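Local coordinates for amidase, hydantoinase/carbamoylase family (PDB 5I4M), which probably hydrolyses N-carbamoyl-L-amino acids as a dimeric, two-zinc enzyme of the peptidase M20 family, at residues 154-159 with 342-347; 235-240 with 304-309; 265-270 with 283-288. All coordinates share one frame; numbering follows the deposited sequence.

Contact 1 (154-159 with 342-347). With 3PG (3-phosphoglyceric acid), chain E.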
loop_
_atom_site.group_PDB
_atom_site.type_symbol
_atom_site.label_atom_id
_atom_site.label_comp_id
_atom_site.label_asym_id
_atom_site.label_seq_id
_atom_site.Cartn_x
_atom_site.Cartn_y
_atom_site.Cartn_z
ATOM N N PHE A 154 -11.771 8.824 -6.605
ATOM C CA PHE A 154 -11.392 10.227 -6.597
ATOM C C PHE A 154 -11.945 10.806 -5.308
ATOM O O PHE A 154 -13.095 10.537 -4.957
ATOM C CB PHE A 154 -11.953 11.006 -7.798
ATOM C CG PHE A 154 -12.017 10.224 -9.083
ATOM C CD1 PHE A 154 -13.089 9.380 -9.340
ATOM C CD2 PHE A 154 -11.049 10.387 -10.060
ATOM C CE1 PHE A 154 -13.173 8.674 -10.524
ATOM C CE2 PHE A 154 -11.120 9.685 -11.256
ATOM C CZ PHE A 154 -12.182 8.823 -11.490
ATOM N N ALA A 155 -11.130 11.571 -4.598
ATOM C CA ALA A 155 -11.594 12.112 -3.338
ATOM C C ALA A 155 -11.782 13.625 -3.447
ATOM O O ALA A 155 -11.128 14.277 -4.263
ATOM C CB ALA A 155 -10.598 11.802 -2.210
ATOM N N PRO A 156 -12.657 14.221 -2.640
ATOM C CA PRO A 156 -13.454 13.593 -1.591
ATOM C C PRO A 156 -14.815 13.120 -2.078
ATOM O O PRO A 156 -15.079 13.072 -3.282
ATOM C CB PRO A 156 -13.613 14.726 -0.577
ATOM C CG PRO A 156 -13.742 15.926 -1.441
ATOM C CD PRO A 156 -12.770 15.690 -2.592
ATOM N N ALA A 157 -15.679 12.792 -1.123
ATOM C CA ALA A 157 -17.020 12.322 -1.422
ATOM C C ALA A 157 -17.928 13.466 -1.874
ATOM O O ALA A 157 -17.657 14.646 -1.634
ATOM C CB ALA A 157 -17.630 11.664 -0.187
ATOM N N MET A 158 -19.022 13.088 -2.538
ATOM C CA MET A 158 -20.163 13.972 -2.771
ATOM C C MET A 158 -19.791 15.201 -3.605
ATOM O O MET A 158 -20.436 16.246 -3.508
ATOM C CB MET A 158 -20.783 14.399 -1.437
ATOM C CG MET A 158 -21.317 13.228 -0.604
ATOM S SD MET A 158 -21.107 13.481 1.180
ATOM C CE MET A 158 -21.918 15.060 1.405
ATOM N N VAL A 159 -18.748 15.106 -4.434
ATOM C CA VAL A 159 -18.267 16.326 -5.076
ATOM C C VAL A 159 -19.235 16.773 -6.165
ATOM O O VAL A 159 -19.423 17.974 -6.382
ATOM C CB VAL A 159 -16.835 16.126 -5.610
ATOM C CG1 VAL A 159 -16.429 17.270 -6.521
ATOM C CG2 VAL A 159 -15.868 16.061 -4.442
ATOM N N GLN A 342 -6.480 19.368 5.010
ATOM C CA GLN A 342 -7.882 18.994 5.134
ATOM C C GLN A 342 -8.494 19.124 3.745
ATOM O O GLN A 342 -8.585 20.233 3.202
ATOM C CB GLN A 342 -8.586 19.879 6.155
ATOM C CG GLN A 342 -10.081 19.626 6.281
ATOM C CD GLN A 342 -10.712 20.505 7.352
ATOM O OE1 GLN A 342 -10.582 20.234 8.542
ATOM N NE2 GLN A 342 -11.353 21.595 6.931
ATOM N N ILE A 343 -8.870 17.993 3.139
ATOM C CA ILE A 343 -9.354 18.011 1.762
ATOM C C ILE A 343 -10.872 18.073 1.668
ATOM O O ILE A 343 -11.405 18.215 0.556
ATOM C CB ILE A 343 -8.833 16.798 0.969
ATOM C CG1 ILE A 343 -9.422 15.497 1.515
ATOM C CG2 ILE A 343 -7.298 16.749 0.990
ATOM C CD1 ILE A 343 -9.422 14.367 0.478
ATOM N N PHE A 344 -11.583 18.013 2.796
ATOM C CA PHE A 344 -13.041 17.893 2.785
ATOM C C PHE A 344 -13.576 18.332 4.137
ATOM O O PHE A 344 -13.064 17.897 5.173
ATOM C CB PHE A 344 -13.433 16.440 2.500
ATOM C CG PHE A 344 -14.913 16.210 2.235
ATOM C CD1 PHE A 344 -15.609 16.981 1.315
ATOM C CD2 PHE A 344 -15.574 15.156 2.854
ATOM C CE1 PHE A 344 -16.951 16.732 1.045
ATOM C CE2 PHE A 344 -16.923 14.904 2.590
ATOM C CZ PHE A 344 -17.607 15.697 1.685
ATOM N N TYR A 345 -14.597 19.187 4.132
ATOM C CA TYR A 345 -15.270 19.561 5.372
ATOM C C TYR A 345 -16.685 20.014 5.046
ATOM O O TYR A 345 -16.885 20.805 4.120
ATOM C CB TYR A 345 -14.508 20.678 6.103
ATOM C CG TYR A 345 -15.340 21.396 7.155
ATOM C CD1 TYR A 345 -15.954 20.697 8.187
ATOM C CD2 TYR A 345 -15.504 22.777 7.116
ATOM C CE1 TYR A 345 -16.734 21.367 9.155
ATOM C CE2 TYR A 345 -16.269 23.441 8.069
ATOM C CZ TYR A 345 -16.883 22.732 9.084
ATOM O OH TYR A 345 -17.644 23.403 10.032
ATOM N N TYR A 346 -17.663 19.500 5.789
ATOM C CA TYR A 346 -18.965 20.145 5.843
ATOM C C TYR A 346 -19.529 20.017 7.248
ATOM O O TYR A 346 -19.306 19.014 7.936
ATOM C CB TYR A 346 -19.946 19.577 4.801
ATOM C CG TYR A 346 -20.346 18.128 4.961
ATOM C CD1 TYR A 346 -21.457 17.772 5.731
ATOM C CD2 TYR A 346 -19.641 17.116 4.308
ATOM C CE1 TYR A 346 -21.847 16.445 5.865
ATOM C CE2 TYR A 346 -20.023 15.785 4.432
ATOM C CZ TYR A 346 -21.115 15.459 5.209
ATOM O OH TYR A 346 -21.480 14.138 5.321
ATOM N N ALA A 347 -20.227 21.058 7.672
ATOM C CA ALA A 347 -20.809 21.080 8.994
ATOM C C ALA A 347 -21.991 20.118 9.063
ATOM O O ALA A 347 -22.625 19.829 8.042
ATOM C CB ALA A 347 -21.269 22.490 9.338
HETATM C C1 3PG E . -19.242 8.735 3.464
HETATM O O1 3PG E . -18.223 8.050 3.667
HETATM O O2 3PG E . -20.051 9.029 4.371
HETATM C C2 3PG E . -19.490 9.220 2.065
HETATM O O3 3PG E . -20.380 10.350 2.081
HETATM C C3 3PG E . -20.126 8.096 1.280
HETATM O O1P 3PG E . -21.409 7.801 1.835
HETATM P P 3PG E . -22.145 6.392 1.441
HETATM O O2P 3PG E . -21.993 6.236 -0.053
HETATM O O3P 3PG E . -21.360 5.346 2.220
HETATM O O4P 3PG E . -23.602 6.609 1.886
#
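Phe344 turns its CG anti to its own backbone N (chi1 -170°), and this sets the ring against Pro156. Met158 reaches the same strand with a chain bent at both chi2 and chi3, which brings its sulfur and CE to two aromatic rings. Pro156, which follows a cis peptide bond, lays its CB over one face of the Phe344 ring. Pro156 CB is 3.4 Å from Phe344 CG, and Pro156 CG is 3.5 Å from Phe344 CD1. The backbone N of Ala157 lies over the same face. Met158 SD lies at the ring edge, 5.5 Å from the Phe344 centroid, a Met-aromatic contact. Met158 CE approaches the Tyr346 ring obliquely, 3.6 Å from Tyr346 CE2. At the other end Ala155 CB touches Ile343 CD1 at 3.9 Å. No hydrogen bond joins the two segments; side-chain packing carries the contact, and most of the touching residues are buried. The contact borders the ligand pocket: Met158 SD is 3.3 Å from O3 of 3-phosphoglyceric acid, and Ala157 CB faces the ligand. The Tyr346 hydroxyl is hydrogen-bonded to Gln234, itself a ligand-binding residue. Ile343 and Phe344 form a classic beta bulge opposite Trp236 of strand 225-242, and the Trp236 ring meets Phe344 edge-to-face. Segment 154-159 is the loop leading into helix 159-164, with Met158 at the N-cap position. It packs on strand 337-350, while helix 380-384 touches Met158 and Phe344.

Contact 2 (235-240 with 304-309). With 3PG (3-phosphoglyceric acid), chain E.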
loop_
_atom_site.group_PDB
_atom_site.type_symbol
_atom_site.label_atom_id
_atom_site.label_comp_id
_atom_site.label_asym_id
_atom_site.label_seq_id
_atom_site.Cartn_x
_atom_site.Cartn_y
_atom_site.Cartn_z
ATOM N N ARG A 235 -14.821 15.824 8.420
ATOM C CA ARG A 235 -13.571 16.420 7.974
ATOM C C ARG A 235 -12.683 15.280 7.501
ATOM O O ARG A 235 -12.471 14.324 8.248
ATOM C CB ARG A 235 -12.876 17.202 9.106
ATOM C CG ARG A 235 -13.565 18.524 9.520
ATOM C CD ARG A 235 -12.867 19.145 10.743
ATOM N NE ARG A 235 -13.542 20.343 11.245
ATOM C CZ ARG A 235 -13.086 21.579 11.084
ATOM N NH1 ARG A 235 -11.944 21.782 10.432
ATOM N NH2 ARG A 235 -13.762 22.614 11.589
ATOM N N TRP A 236 -12.183 15.370 6.266
ATOM C CA TRP A 236 -11.241 14.400 5.722
ATOM C C TRP A 236 -9.893 15.062 5.468
ATOM O O TRP A 236 -9.822 16.235 5.086
ATOM C CB TRP A 236 -11.729 13.805 4.397
ATOM C CG TRP A 236 -12.979 12.974 4.460
ATOM C CD1 TRP A 236 -13.857 12.859 5.501
ATOM C CD2 TRP A 236 -13.483 12.144 3.410
ATOM N NE1 TRP A 236 -14.886 11.999 5.160
ATOM C CE2 TRP A 236 -14.674 11.548 3.880
ATOM C CE3 TRP A 236 -13.034 11.843 2.116
ATOM C CZ2 TRP A 236 -15.428 10.665 3.097
ATOM C CZ3 TRP A 236 -13.774 10.961 1.343
ATOM C CH2 TRP A 236 -14.958 10.384 1.835
ATOM N N TYR A 237 -8.828 14.281 5.635
ATOM C CA TYR A 237 -7.467 14.792 5.528
ATOM C C TYR A 237 -6.624 13.864 4.671
ATOM O O TYR A 237 -6.898 12.667 4.568
ATOM C CB TYR A 237 -6.783 14.907 6.900
ATOM C CG TYR A 237 -7.560 15.683 7.920
ATOM C CD1 TYR A 237 -8.626 15.102 8.600
ATOM C CD2 TYR A 237 -7.222 16.992 8.223
ATOM C CE1 TYR A 237 -9.341 15.811 9.540
ATOM C CE2 TYR A 237 -7.930 17.708 9.175
ATOM C CZ TYR A 237 -8.988 17.108 9.827
ATOM O OH TYR A 237 -9.700 17.814 10.770
ATOM N N GLU A 238 -5.570 14.441 4.090
ATOM C CA GLU A 238 -4.476 13.712 3.471
ATOM C C GLU A 238 -3.180 14.150 4.138
ATOM O O GLU A 238 -2.915 15.352 4.260
ATOM C CB GLU A 238 -4.418 13.968 1.959
ATOM C CG GLU A 238 -5.580 13.321 1.193
ATOM C CD GLU A 238 -5.532 13.550 -0.313
ATOM O OE1 GLU A 238 -6.369 12.950 -1.026
ATOM O OE2 GLU A 238 -4.662 14.312 -0.788
ATOM N N ILE A 239 -2.384 13.185 4.583
ATOM C CA ILE A 239 -1.132 13.475 5.273
ATOM C C ILE A 239 -0.028 12.679 4.598
ATOM O O ILE A 239 -0.175 11.472 4.379
ATOM C CB ILE A 239 -1.205 13.116 6.769
ATOM C CG1 ILE A 239 -2.260 13.971 7.465
ATOM C CG2 ILE A 239 0.151 13.349 7.429
ATOM C CD1 ILE A 239 -2.547 13.549 8.902
ATOM N N THR A 240 1.068 13.350 4.256
ATOM C CA THR A 240 2.280 12.654 3.843
ATOM C C THR A 240 3.371 12.976 4.854
ATOM O O THR A 240 3.652 14.152 5.109
ATOM C CB THR A 240 2.712 13.061 2.430
ATOM O OG1 THR A 240 1.703 12.675 1.486
ATOM C CG2 THR A 240 4.025 12.375 2.059
ATOM N N PHE A 304 -1.219 8.899 3.931
ATOM C CA PHE A 304 -2.389 8.252 4.516
ATOM C C PHE A 304 -3.502 9.276 4.699
ATOM O O PHE A 304 -3.285 10.491 4.611
ATOM C CB PHE A 304 -2.056 7.542 5.835
ATOM C CG PHE A 304 -1.541 8.456 6.911
ATOM C CD1 PHE A 304 -0.207 8.832 6.939
ATOM C CD2 PHE A 304 -2.386 8.926 7.889
ATOM C CE1 PHE A 304 0.270 9.675 7.933
ATOM C CE2 PHE A 304 -1.916 9.769 8.880
ATOM C CZ PHE A 304 -0.587 10.143 8.896
ATOM N N THR A 305 -4.705 8.761 4.946
ATOM C CA THR A 305 -5.905 9.576 5.065
ATOM C C THR A 305 -6.428 9.550 6.490
ATOM O O THR A 305 -6.192 8.600 7.246
ATOM C CB THR A 305 -7.008 9.091 4.115
ATOM O OG1 THR A 305 -7.356 7.733 4.428
ATOM C CG2 THR A 305 -6.530 9.167 2.672
ATOM N N VAL A 306 -7.142 10.607 6.856
ATOM C CA VAL A 306 -7.851 10.649 8.126
ATOM C C VAL A 306 -9.292 11.026 7.850
ATOM O O VAL A 306 -9.568 11.895 7.017
ATOM C CB VAL A 306 -7.205 11.629 9.120
ATOM C CG1 VAL A 306 -7.990 11.648 10.426
ATOM C CG2 VAL A 306 -5.785 11.215 9.374
ATOM N N ASP A 307 -10.207 10.336 8.526
ATOM C CA ASP A 307 -11.648 10.501 8.380
ATOM C C ASP A 307 -12.182 10.798 9.773
ATOM O O ASP A 307 -12.073 9.951 10.666
ATOM C CB ASP A 307 -12.260 9.219 7.795
ATOM C CG ASP A 307 -13.772 9.297 7.592
ATOM O OD1 ASP A 307 -14.519 9.611 8.543
ATOM O OD2 ASP A 307 -14.207 8.994 6.464
ATOM N N PHE A 308 -12.714 12.007 9.967
ATOM C CA PHE A 308 -13.296 12.439 11.235
ATOM C C PHE A 308 -14.758 12.800 11.019
ATOM O O PHE A 308 -15.096 13.475 10.044
ATOM C CB PHE A 308 -12.618 13.701 11.798
ATOM C CG PHE A 308 -11.326 13.471 12.560
ATOM C CD1 PHE A 308 -10.968 12.231 13.058
ATOM C CD2 PHE A 308 -10.490 14.552 12.808
ATOM C CE1 PHE A 308 -9.787 12.074 13.777
ATOM C CE2 PHE A 308 -9.308 14.403 13.527
ATOM C CZ PHE A 308 -8.954 13.170 14.013
ATOM N N ARG A 309 -15.628 12.401 11.951
ATOM C CA ARG A 309 -17.039 12.773 11.872
ATOM C C ARG A 309 -17.586 13.017 13.271
ATOM O O ARG A 309 -17.183 12.350 14.230
ATOM C CB ARG A 309 -17.881 11.676 11.194
ATOM C CG ARG A 309 -17.166 11.032 10.018
ATOM C CD ARG A 309 -18.038 10.003 9.322
ATOM N NE ARG A 309 -17.272 9.399 8.240
ATOM C CZ ARG A 309 -17.806 8.897 7.136
ATOM N NH1 ARG A 309 -19.127 8.907 6.970
ATOM N NH2 ARG A 309 -17.017 8.420 6.185
HETATM C C1 3PG E . -19.242 8.735 3.464
HETATM O O1 3PG E . -18.223 8.050 3.667
HETATM O O2 3PG E . -20.051 9.029 4.371
HETATM C C2 3PG E . -19.490 9.220 2.065
HETATM O O3 3PG E . -20.380 10.350 2.081
HETATM C C3 3PG E . -20.126 8.096 1.280
HETATM O O1P 3PG E . -21.409 7.801 1.835
HETATM P P 3PG E . -22.145 6.392 1.441
HETATM O O2P 3PG E . -21.993 6.236 -0.053
HETATM O O3P 3PG E . -21.360 5.346 2.220
HETATM O O4P 3PG E . -23.602 6.609 1.886
#
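Tyr237 and Val306 form a hydrogen-bonded pair amid antiparallel strands 225-242 and 297-310 of the M20 dimerisation region. Six backbone hydrogen bonds join Arg235 to Phe308, Tyr237 to Val306 and Ile239 to Phe304. The tight side carries Tyr237, Ile239, Phe304, Val306 and Phe308, beneath helices 259-276 and 313-334. Arg235 starts on this face and leads away, its NH1 hydrogen-bonded to Gln342. Ile239 CB sits over the face of the Phe304 ring, 4.0 Å from its centroid, a CH-pi contact. Tyr237 CE1 meets Phe308 CD2 at 3.7 Å, the rings oblique. The other side, with Trp236, Glu238, Thr305 and Asp307, is more polar and less closely packed between the strands. Glu238 reaches out to a salt bridge with Arg295 of the second subunit. Asp307 OD2 approaches the indole obliquely, 3.3 Å from Trp236 NE1, at an angle too poor for a hydrogen bond. That N-H is given to Gln234. Arg309 grips Asp307 side-on in a salt bridge, NE to OD1 and NH2 to OD2, both on syn lone pairs, which helps hold the guanidinium by the ligand. Arg309 NH1 donates to 3-phosphoglyceric acid O2 and NH2 to its O1, each at 2.8 Å.

Contact 3 (265-270 with 283-288)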
loop_
_atom_site.group_PDB
_atom_site.type_symbol
_atom_site.label_atom_id
_atom_site.label_comp_id
_atom_site.label_asym_id
_atom_site.label_seq_id
_atom_site.Cartn_x
_atom_site.Cartn_y
_atom_site.Cartn_z
ATOM N N ARG A 265 1.891 5.730 14.355
ATOM C CA ARG A 265 1.515 6.415 15.584
ATOM C C ARG A 265 0.307 7.314 15.367
ATOM O O ARG A 265 -0.495 7.503 16.290
ATOM C CB ARG A 265 2.707 7.197 16.127
ATOM C CG ARG A 265 3.708 6.257 16.767
ATOM C CD ARG A 265 4.977 6.959 17.237
ATOM N NE ARG A 265 5.881 5.984 17.841
ATOM C CZ ARG A 265 7.163 6.211 18.100
ATOM N NH1 ARG A 265 7.702 7.392 17.806
ATOM N NH2 ARG A 265 7.905 5.254 18.644
ATOM N N VAL A 266 0.145 7.858 14.157
ATOM C CA VAL A 266 -1.032 8.682 13.892
ATOM C C VAL A 266 -2.275 7.811 13.752
ATOM O O VAL A 266 -3.371 8.223 14.147
ATOM C CB VAL A 266 -0.819 9.569 12.652
ATOM C CG1 VAL A 266 -2.074 10.395 12.361
ATOM C CG2 VAL A 266 0.378 10.508 12.871
ATOM N N VAL A 267 -2.137 6.603 13.203
ATOM C CA VAL A 267 -3.284 5.694 13.163
ATOM C C VAL A 267 -3.823 5.474 14.571
ATOM O O VAL A 267 -5.039 5.519 14.809
ATOM C CB VAL A 267 -2.896 4.365 12.488
ATOM C CG1 VAL A 267 -3.999 3.310 12.687
ATOM C CG2 VAL A 267 -2.638 4.572 10.992
ATOM N N ASP A 268 -2.919 5.262 15.530
ATOM C CA ASP A 268 -3.319 5.072 16.922
ATOM C C ASP A 268 -3.904 6.354 17.503
ATOM O O ASP A 268 -4.916 6.317 18.214
ATOM C CB ASP A 268 -2.108 4.606 17.735
ATOM C CG ASP A 268 -2.477 3.678 18.879
ATOM O OD1 ASP A 268 -3.606 3.149 18.899
ATOM O OD2 ASP A 268 -1.612 3.460 19.753
ATOM N N LEU A 269 -3.286 7.497 17.202
ATOM C CA LEU A 269 -3.811 8.777 17.670
ATOM C C LEU A 269 -5.209 9.045 17.119
ATOM O O LEU A 269 -6.094 9.511 17.846
ATOM C CB LEU A 269 -2.856 9.904 17.268
ATOM C CG LEU A 269 -3.378 11.332 17.449
ATOM C CD1 LEU A 269 -3.537 11.648 18.914
ATOM C CD2 LEU A 269 -2.450 12.330 16.764
ATOM N N VAL A 270 -5.419 8.772 15.832
ATOM C CA VAL A 270 -6.729 8.990 15.220
ATOM C C VAL A 270 -7.794 8.179 15.943
ATOM O O VAL A 270 -8.880 8.682 16.254
ATOM C CB VAL A 270 -6.675 8.648 13.722
ATOM C CG1 VAL A 270 -8.081 8.427 13.142
ATOM C CG2 VAL A 270 -5.942 9.742 12.974
ATOM N N ALA A 283 -13.708 8.105 13.828
ATOM C CA ALA A 283 -12.352 8.426 13.386
ATOM C C ALA A 283 -11.697 7.184 12.813
ATOM O O ALA A 283 -11.690 6.136 13.466
ATOM C CB ALA A 283 -11.499 8.982 14.533
ATOM N N THR A 284 -11.118 7.322 11.616
ATOM C CA THR A 284 -10.606 6.188 10.856
ATOM C C THR A 284 -9.432 6.618 9.990
ATOM O O THR A 284 -9.450 7.702 9.407
ATOM C CB THR A 284 -11.680 5.598 9.924
ATOM O OG1 THR A 284 -12.957 5.631 10.570
ATOM C CG2 THR A 284 -11.331 4.146 9.529
ATOM N N VAL A 285 -8.424 5.756 9.893
ATOM C CA VAL A 285 -7.429 5.821 8.823
ATOM C C VAL A 285 -7.719 4.642 7.903
ATOM O O VAL A 285 -7.522 3.484 8.289
ATOM C CB VAL A 285 -5.990 5.769 9.359
ATOM C CG1 VAL A 285 -4.994 5.678 8.204
ATOM C CG2 VAL A 285 -5.703 7.011 10.194
ATOM N N GLY A 286 -8.194 4.926 6.694
ATOM C CA GLY A 286 -8.621 3.863 5.805
ATOM C C GLY A 286 -7.671 3.592 4.658
ATOM O O GLY A 286 -7.717 2.522 4.049
ATOM N N MET A 287 -6.802 4.547 4.350
ATOM C CA MET A 287 -5.956 4.460 3.166
ATOM C C MET A 287 -4.531 4.827 3.546
ATOM O O MET A 287 -4.306 5.830 4.230
ATOM C CB MET A 287 -6.480 5.380 2.053
ATOM C CG MET A 287 -5.654 5.337 0.770
ATOM S SD MET A 287 -6.289 6.535 -0.399
ATOM C CE MET A 287 -5.154 6.293 -1.771
ATOM N N MET A 288 -3.574 4.016 3.101
ATOM C CA MET A 288 -2.171 4.226 3.429
ATOM C C MET A 288 -1.334 3.702 2.274
ATOM O O MET A 288 -1.609 2.620 1.754
ATOM C CB MET A 288 -1.776 3.508 4.731
ATOM C CG MET A 288 -0.325 3.773 5.129
ATOM S SD MET A 288 0.139 3.152 6.760
ATOM C CE MET A 288 -0.721 4.330 7.807
#
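Val267 and Val270, about one helical turn apart on helix 259-276, pack on Val285. The apolar contacts come first. Val267 CG2 does the touching for its residue. It meets Val285 CG1 at 3.8 Å and Met288 CE at 3.7 Å. The Met288 chain runs extended and then bends at chi3 (-73°), which turns its methyl back to the helix. Val270 uses both branches. Its CG1 packs on Ala283 CB at 3.7 Å, and its CG2 meets Val285 CG2 at 3.9 Å. Val285 CG1 thus meets Val267, while Val285 CG2 lies between Val267 and Val270. Val285 crosses each of them at about a right angle. The contacts to backbone atoms are fewer. Ala283 CB comes close to the carbonyl oxygen of Val270, at 3.1 Å, and Val270 CG1 lies 3.6 Å from Thr284 N. No hydrogen bond crosses between the segments. Polar interactions run to other partners. Thr284 points away from the helix, and its OG1 is hydrogen-bonded to Arg256 of the second subunit. Arg265 and Asp268 pair with Asp268 and Arg265 of the second subunit, respectively, in intersubunit salt bridges. Thr284 and Met287 pair through their backbones with Asp307 and Thr305 of strand 297-310. Here a helix packs by its valines on strand 282-291 around its break, at the face of an antiparallel sheet, as in the alpha/beta dimerisation domain of M20 peptidases.

In the fold
All three contacts are buried, and each has neighbours in the second subunit. Strand 297-310 of contact 2 lies beside strand 282-291 of contact 3. Contact 1 adds strand 337-350 on the other side of strand 225-242. Their chemistry differs. Contact 2 is backbone pairing with an apolar face and a polar one. Contact 3 is aliphatic helix-to-strand packing, farthest from the chain centre. Contact 1 is aromatic and sulfur packing between a loop and a strand. Contacts 1 and 2 both touch 3-phosphoglyceric acid, by van der Waals contact and by arginine respectively; contact 3 does not.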